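Local coordinates for D-threo-3-hydroxyaspartate dehydratase (Delftia, PDB 3WQC), which catalyses the pyridoxal phosphate-dependent deamination of D-threo-3-hydroxyaspartate to oxaloacetate and ammonium, and also dehydrates the L-threo and L-erythro isomers and D-serine, at residues F84-M97 and L108-D120. Numbering follows the deposited sequence. Where two conformers were deposited one is given.
Sequences FAAGTTDILYAVSM and LRRRGCDLKLIVD
Phe84 lays its ring against the turn that leads out of helix 102-110. Cys113 CB sits over one face, 3.7 Å from the Phe84 ring centroid, in a CH-pi contact, while Cys113 SG stands oblique to the ring and reaches on to Ile91 CD1. At the ring's edge, Phe84 CZ comes within 3.3 Å of Arg111 O, and Arg111 CB packs beside CE2. The ring gets there because CG lies anti to the backbone N (chi1 177°), leaning off helix 77-85 toward the turn. Trimming Phe84 to an alanine would probably open a gap over Cys113 and leave the Gly112 turn, a Schellman motif, without its apolar cover.

Beyond the turn, strands 90-93 and 114-119 run parallel. Lys116 N donates to Ile91 O (2.8 Å) and Tyr93 N to Lys116 O (2.9 Å), both nearly straight. On one face of the sheet Ile91 CG2 meets Leu115 CD1, and Leu117 CD2 and Met97 SD both come to the edge of the Tyr93 ring and touch each other. On the other, the Leu92 side chain crosses those of Lys116 and Ile118 at about a right angle, its CD1 touching Lys116 CB and Ile118 CG2. Lys116 bends at chi2 and chi3 (68° and 76°), curling its ammonium back: NZ meets Asp90 OD1 at 2.8 Å from above the carboxylate plane, and also bonds Asp114 O and, weakly, Asp114 OD2.

Near the C-terminal end of strand 114-119, Ile118 CD1 packs on the backbone of Ala94 and Val95, and a water joins Tyr93 O, Val95 O and Ile118 N. This is a beta-alpha-beta unit of the alanine racemase-like TIM barrel, and Ala94 touches the cofactor. Its chemistry implies that Lys116, with Arg49 on Asp90 and more distantly Arg109 on Asp114, is likely to stay protonated and to offset the repulsion between the two carboxylates.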
loop_
_atom_site.group_PDB
_atom_site.type_symbol
_atom_site.label_atom_id
_atom_site.label_comp_id
_atom_site.label_asym_id
_atom_site.label_seq_id
_atom_site.Cartn_x
_atom_site.Cartn_y
_atom_site.Cartn_z
ATOM N N PHE B 84 2.264 0.584 -23.784
ATOM C CA PHE B 84 2.721 0.745 -25.197
ATOM C C PHE B 84 3.517 -0.494 -25.674
ATOM O O PHE B 84 3.295 -0.940 -26.829
ATOM C CB PHE B 84 3.609 1.981 -25.326
ATOM C CG PHE B 84 4.165 2.145 -26.734
ATOM C CD1 PHE B 84 3.283 2.411 -27.806
ATOM C CD2 PHE B 84 5.546 2.018 -26.960
ATOM C CE1 PHE B 84 3.812 2.479 -29.129
ATOM C CE2 PHE B 84 6.071 2.123 -28.265
ATOM C CZ PHE B 84 5.192 2.355 -29.312
ATOM N N ALA B 85 4.334 -1.063 -24.802
ATOM C CA ALA B 85 5.081 -2.285 -25.162
ATOM C C ALA B 85 4.078 -3.410 -25.504
ATOM O O ALA B 85 4.371 -4.316 -26.292
ATOM C CB ALA B 85 6.005 -2.729 -24.047
ATOM N N ALA B 86 2.942 -3.417 -24.814
ATOM C CA ALA B 86 1.863 -4.425 -25.006
ATOM C C ALA B 86 0.949 -4.124 -26.182
ATOM O O ALA B 86 -0.005 -4.850 -26.406
ATOM C CB ALA B 86 1.074 -4.624 -23.711
ATOM N N GLY B 87 1.186 -3.023 -26.897
ATOM C CA GLY B 87 0.452 -2.721 -28.110
ATOM C C GLY B 87 -0.548 -1.557 -28.072
ATOM O O GLY B 87 -1.213 -1.240 -29.108
ATOM N N THR B 88 -0.689 -0.910 -26.885
ATOM C CA THR B 88 -1.626 0.202 -26.772
ATOM C C THR B 88 -0.928 1.516 -27.222
ATOM O O THR B 88 0.063 1.906 -26.610
ATOM C CB THR B 88 -2.082 0.383 -25.338
ATOM O OG1 THR B 88 -2.722 -0.812 -24.944
ATOM C CG2 THR B 88 -3.112 1.539 -25.199
ATOM N N THR B 89 -1.433 2.180 -28.282
ATOM C CA THR B 89 -0.724 3.356 -28.776
ATOM C C THR B 89 -1.387 4.653 -28.355
ATOM O O THR B 89 -0.725 5.677 -28.307
ATOM C CB THR B 89 -0.649 3.322 -30.316
ATOM O OG1 THR B 89 -1.950 3.265 -30.862
ATOM C CG2 THR B 89 0.114 2.084 -30.794
ATOM N N ASP B 90 -2.679 4.629 -28.014
ATOM C CA ASP B 90 -3.420 5.881 -27.695
ATOM C C ASP B 90 -3.487 6.032 -26.185
ATOM O O ASP B 90 -4.327 5.424 -25.476
ATOM C CB ASP B 90 -4.801 5.714 -28.306
ATOM C CG ASP B 90 -5.742 6.880 -28.050
ATOM O OD1 ASP B 90 -5.354 7.875 -27.300
ATOM O OD2 ASP B 90 -6.969 6.825 -28.472
ATOM N N ILE B 91 -2.533 6.821 -25.647
ATOM C CA ILE B 91 -2.346 6.837 -24.166
ATOM C C ILE B 91 -2.334 8.287 -23.692
ATOM O O ILE B 91 -1.567 9.143 -24.213
ATOM C CB ILE B 91 -0.985 6.183 -23.792
ATOM C CG1 ILE B 91 -0.957 4.715 -24.239
ATOM C CG2 ILE B 91 -0.754 6.276 -22.241
ATOM C CD1 ILE B 91 0.300 3.941 -23.814
ATOM N N LEU B 92 -3.164 8.563 -22.701
ATOM C CA LEU B 92 -3.203 9.902 -22.044
ATOM C C LEU B 92 -2.577 9.797 -20.678
ATOM O O LEU B 92 -3.079 9.003 -19.841
ATOM C CB LEU B 92 -4.695 10.291 -21.882
ATOM C CG LEU B 92 -4.991 11.550 -21.032
ATOM C CD1 LEU B 92 -4.410 12.816 -21.721
ATOM C CD2 LEU B 92 -6.523 11.656 -20.783
ATOM N N TYR B 93 -1.528 10.572 -20.426
ATOM C CA TYR B 93 -0.883 10.587 -19.121
ATOM C C TYR B 93 -1.504 11.715 -18.315
ATOM O O TYR B 93 -1.209 12.913 -18.516
ATOM C CB TYR B 93 0.626 10.768 -19.297
ATOM C CG TYR B 93 1.340 10.996 -17.985
ATOM C CD1 TYR B 93 1.008 10.344 -16.774
ATOM C CD2 TYR B 93 2.400 11.933 -17.979
ATOM C CE1 TYR B 93 1.732 10.623 -15.571
ATOM C CE2 TYR B 93 3.144 12.178 -16.815
ATOM C CZ TYR B 93 2.802 11.531 -15.627
ATOM O OH TYR B 93 3.482 11.800 -14.460
ATOM N N ALA B 94 -2.487 11.363 -17.447
ATOM C CA ALA B 94 -3.397 12.376 -16.847
ATOM C C ALA B 94 -2.885 12.808 -15.466
ATOM O O ALA B 94 -3.653 12.805 -14.473
ATOM C CB ALA B 94 -4.850 11.855 -16.800
ATOM N N VAL B 95 -1.626 13.234 -15.414
ATOM C CA VAL B 95 -1.081 13.868 -14.191
ATOM C C VAL B 95 -0.280 15.080 -14.732
ATOM O O VAL B 95 0.489 14.907 -15.663
ATOM C CB VAL B 95 -0.108 12.926 -13.402
ATOM C CG1 VAL B 95 0.519 13.640 -12.214
ATOM C CG2 VAL B 95 -0.915 11.697 -12.913
ATOM N N SER B 96 -0.457 16.255 -14.106
ATOM C CA SER B 96 0.220 17.502 -14.537
ATOM C C SER B 96 1.680 17.180 -14.856
ATOM O O SER B 96 2.429 16.647 -14.016
ATOM C CB SER B 96 0.212 18.484 -13.349
ATOM O OG SER B 96 -1.065 18.780 -12.881
ATOM N N MET B 97 2.146 17.539 -16.064
ATOM C CA MET B 97 3.450 17.082 -16.551
ATOM C C MET B 97 4.595 17.745 -15.786
ATOM O O MET B 97 4.636 19.019 -15.690
ATOM C CB MET B 97 3.560 17.394 -18.044
ATOM C CG MET B 97 4.866 16.895 -18.633
ATOM S SD MET B 97 5.006 15.078 -18.463
ATOM C CE MET B 97 6.585 14.868 -19.317
ATOM N N LEU B 108 9.034 7.923 -25.751
ATOM C CA LEU B 108 7.831 7.124 -26.007
ATOM C C LEU B 108 7.217 7.572 -27.365
ATOM O O LEU B 108 6.814 6.734 -28.174
ATOM C CB LEU B 108 6.832 7.282 -24.879
ATOM C CG LEU B 108 7.106 6.304 -23.751
ATOM C CD1 LEU B 108 6.402 6.848 -22.513
ATOM C CD2 LEU B 108 6.540 4.889 -24.068
ATOM N N ARG B 109 7.063 8.918 -27.540
ATOM C CA ARG B 109 6.456 9.357 -28.825
ATOM C C ARG B 109 7.326 8.947 -30.067
ATOM O O ARG B 109 6.752 8.544 -31.101
ATOM C CB ARG B 109 6.241 10.903 -28.796
ATOM C CG ARG B 109 5.056 11.243 -27.885
ATOM C CD ARG B 109 4.837 12.756 -27.749
ATOM N NE ARG B 109 4.504 13.324 -29.073
ATOM C CZ ARG B 109 3.289 13.269 -29.649
ATOM N NH1 ARG B 109 2.197 12.761 -28.984
ATOM N NH2 ARG B 109 3.121 13.745 -30.909
ATOM N N ARG B 110 8.655 9.059 -29.922
ATOM C CA ARG B 110 9.553 8.737 -31.006
ATOM C C ARG B 110 9.497 7.263 -31.333
ATOM O O ARG B 110 9.691 6.930 -32.512
ATOM C CB ARG B 110 10.977 9.167 -30.710
ATOM C CG ARG B 110 11.174 10.675 -30.697
ATOM C CD ARG B 110 12.651 11.041 -30.316
ATOM N NE ARG B 110 13.034 12.447 -30.600
ATOM C CZ ARG B 110 14.169 13.048 -30.245
ATOM N NH1 ARG B 110 15.109 12.366 -29.616
ATOM N NH2 ARG B 110 14.325 14.405 -30.520
ATOM N N ARG B 111 9.171 6.399 -30.370
ATOM C CA ARG B 111 8.959 4.938 -30.638
ATOM C C ARG B 111 7.602 4.583 -31.186
ATOM O O ARG B 111 7.353 3.431 -31.529
ATOM C CB ARG B 111 9.042 4.088 -29.274
ATOM C CG ARG B 111 10.307 4.067 -28.643
ATOM C CD ARG B 111 10.347 2.789 -27.764
ATOM N NE ARG B 111 9.670 2.680 -26.509
ATOM C CZ ARG B 111 10.025 3.396 -25.398
ATOM N NH1 ARG B 111 10.949 4.418 -25.432
ATOM N NH2 ARG B 111 9.425 3.156 -24.288
ATOM N N GLY B 112 6.686 5.575 -31.309
ATOM C CA GLY B 112 5.420 5.369 -31.897
ATOM C C GLY B 112 4.243 5.414 -30.968
ATOM O O GLY B 112 3.101 5.141 -31.396
ATOM N N CYS B 113 4.454 5.853 -29.730
ATOM C CA CYS B 113 3.316 5.972 -28.825
ATOM C C CYS B 113 2.635 7.355 -29.012
ATOM O O CYS B 113 3.310 8.383 -28.983
ATOM C CB CYS B 113 3.816 5.834 -27.386
ATOM S SG CYS B 113 2.454 5.890 -26.148
ATOM N N ASP B 114 1.323 7.368 -29.193
ATOM C CA ASP B 114 0.588 8.640 -29.361
ATOM C C ASP B 114 0.239 9.101 -27.977
ATOM O O ASP B 114 -0.926 9.037 -27.505
ATOM C CB ASP B 114 -0.660 8.426 -30.149
ATOM C CG ASP B 114 -1.248 9.772 -30.572
ATOM O OD1 ASP B 114 -0.419 10.690 -30.844
ATOM O OD2 ASP B 114 -2.465 9.895 -30.809
ATOM N N LEU B 115 1.272 9.522 -27.279
ATOM C CA LEU B 115 1.182 9.843 -25.849
ATOM C C LEU B 115 0.759 11.320 -25.709
ATOM O O LEU B 115 1.425 12.207 -26.281
ATOM C CB LEU B 115 2.610 9.661 -25.237
ATOM C CG LEU B 115 2.687 10.098 -23.761
ATOM C CD1 LEU B 115 1.806 9.177 -22.854
ATOM C CD2 LEU B 115 4.169 10.060 -23.389
ATOM N N LYS B 116 -0.273 11.559 -24.934
ATOM C CA LYS B 116 -0.785 12.930 -24.656
ATOM C C LYS B 116 -0.408 13.308 -23.246
ATOM O O LYS B 116 -0.466 12.463 -22.310
ATOM C CB LYS B 116 -2.325 12.967 -24.767
ATOM C CG LYS B 116 -2.848 12.987 -26.189
ATOM C CD LYS B 116 -2.695 11.894 -27.017
ATOM C CE LYS B 116 -3.696 10.797 -26.621
ATOM N NZ LYS B 116 -3.639 10.027 -27.964
ATOM N N LEU B 117 -0.005 14.555 -23.048
ATOM C CA LEU B 117 0.386 15.103 -21.728
ATOM C C LEU B 117 -0.652 16.148 -21.306
ATOM O O LEU B 117 -1.409 16.642 -22.184
ATOM C CB LEU B 117 1.785 15.793 -21.831
ATOM C CG LEU B 117 2.850 14.906 -22.461
ATOM C CD1 LEU B 117 4.177 15.680 -22.553
ATOM C CD2 LEU B 117 3.059 13.623 -21.547
ATOM N N ILE B 118 -0.652 16.534 -20.032
ATOM C CA ILE B 118 -1.600 17.537 -19.558
ATOM C C ILE B 118 -0.836 18.576 -18.770
ATOM O O ILE B 118 0.185 18.298 -18.111
ATOM C CB ILE B 118 -2.765 16.913 -18.732
ATOM C CG1 ILE B 118 -2.337 16.489 -17.328
ATOM C CG2 ILE B 118 -3.418 15.756 -19.528
ATOM C CD1 ILE B 118 -3.548 16.060 -16.467
ATOM N N VAL B 119 -1.352 19.815 -18.788
ATOM C CA VAL B 119 -0.788 20.916 -17.980
ATOM C C VAL B 119 -1.946 21.743 -17.421
ATOM O O VAL B 119 -3.062 21.748 -17.972
ATOM C CB VAL B 119 0.193 21.862 -18.753
ATOM C CG1 VAL B 119 1.371 21.047 -19.282
ATOM C CG2 VAL B 119 -0.500 22.618 -19.871
ATOM N N ASP B 120 -1.609 22.601 -16.457
ATOM C CA ASP B 120 -2.563 23.591 -15.904
ATOM C C ASP B 120 -1.895 24.914 -15.554
ATOM O O ASP B 120 -2.492 25.707 -14.785
ATOM C CB ASP B 120 -3.364 23.045 -14.727
ATOM C CG ASP B 120 -2.550 22.819 -13.506
ATOM O OD1 ASP B 120 -1.321 23.048 -13.490
ATOM O OD2 ASP B 120 -3.148 22.412 -12.454
HETATM O O HOH W 1 0.922 14.802 -18.415
HETATM O O HOH W 2 -1.081 20.517 -11.014
#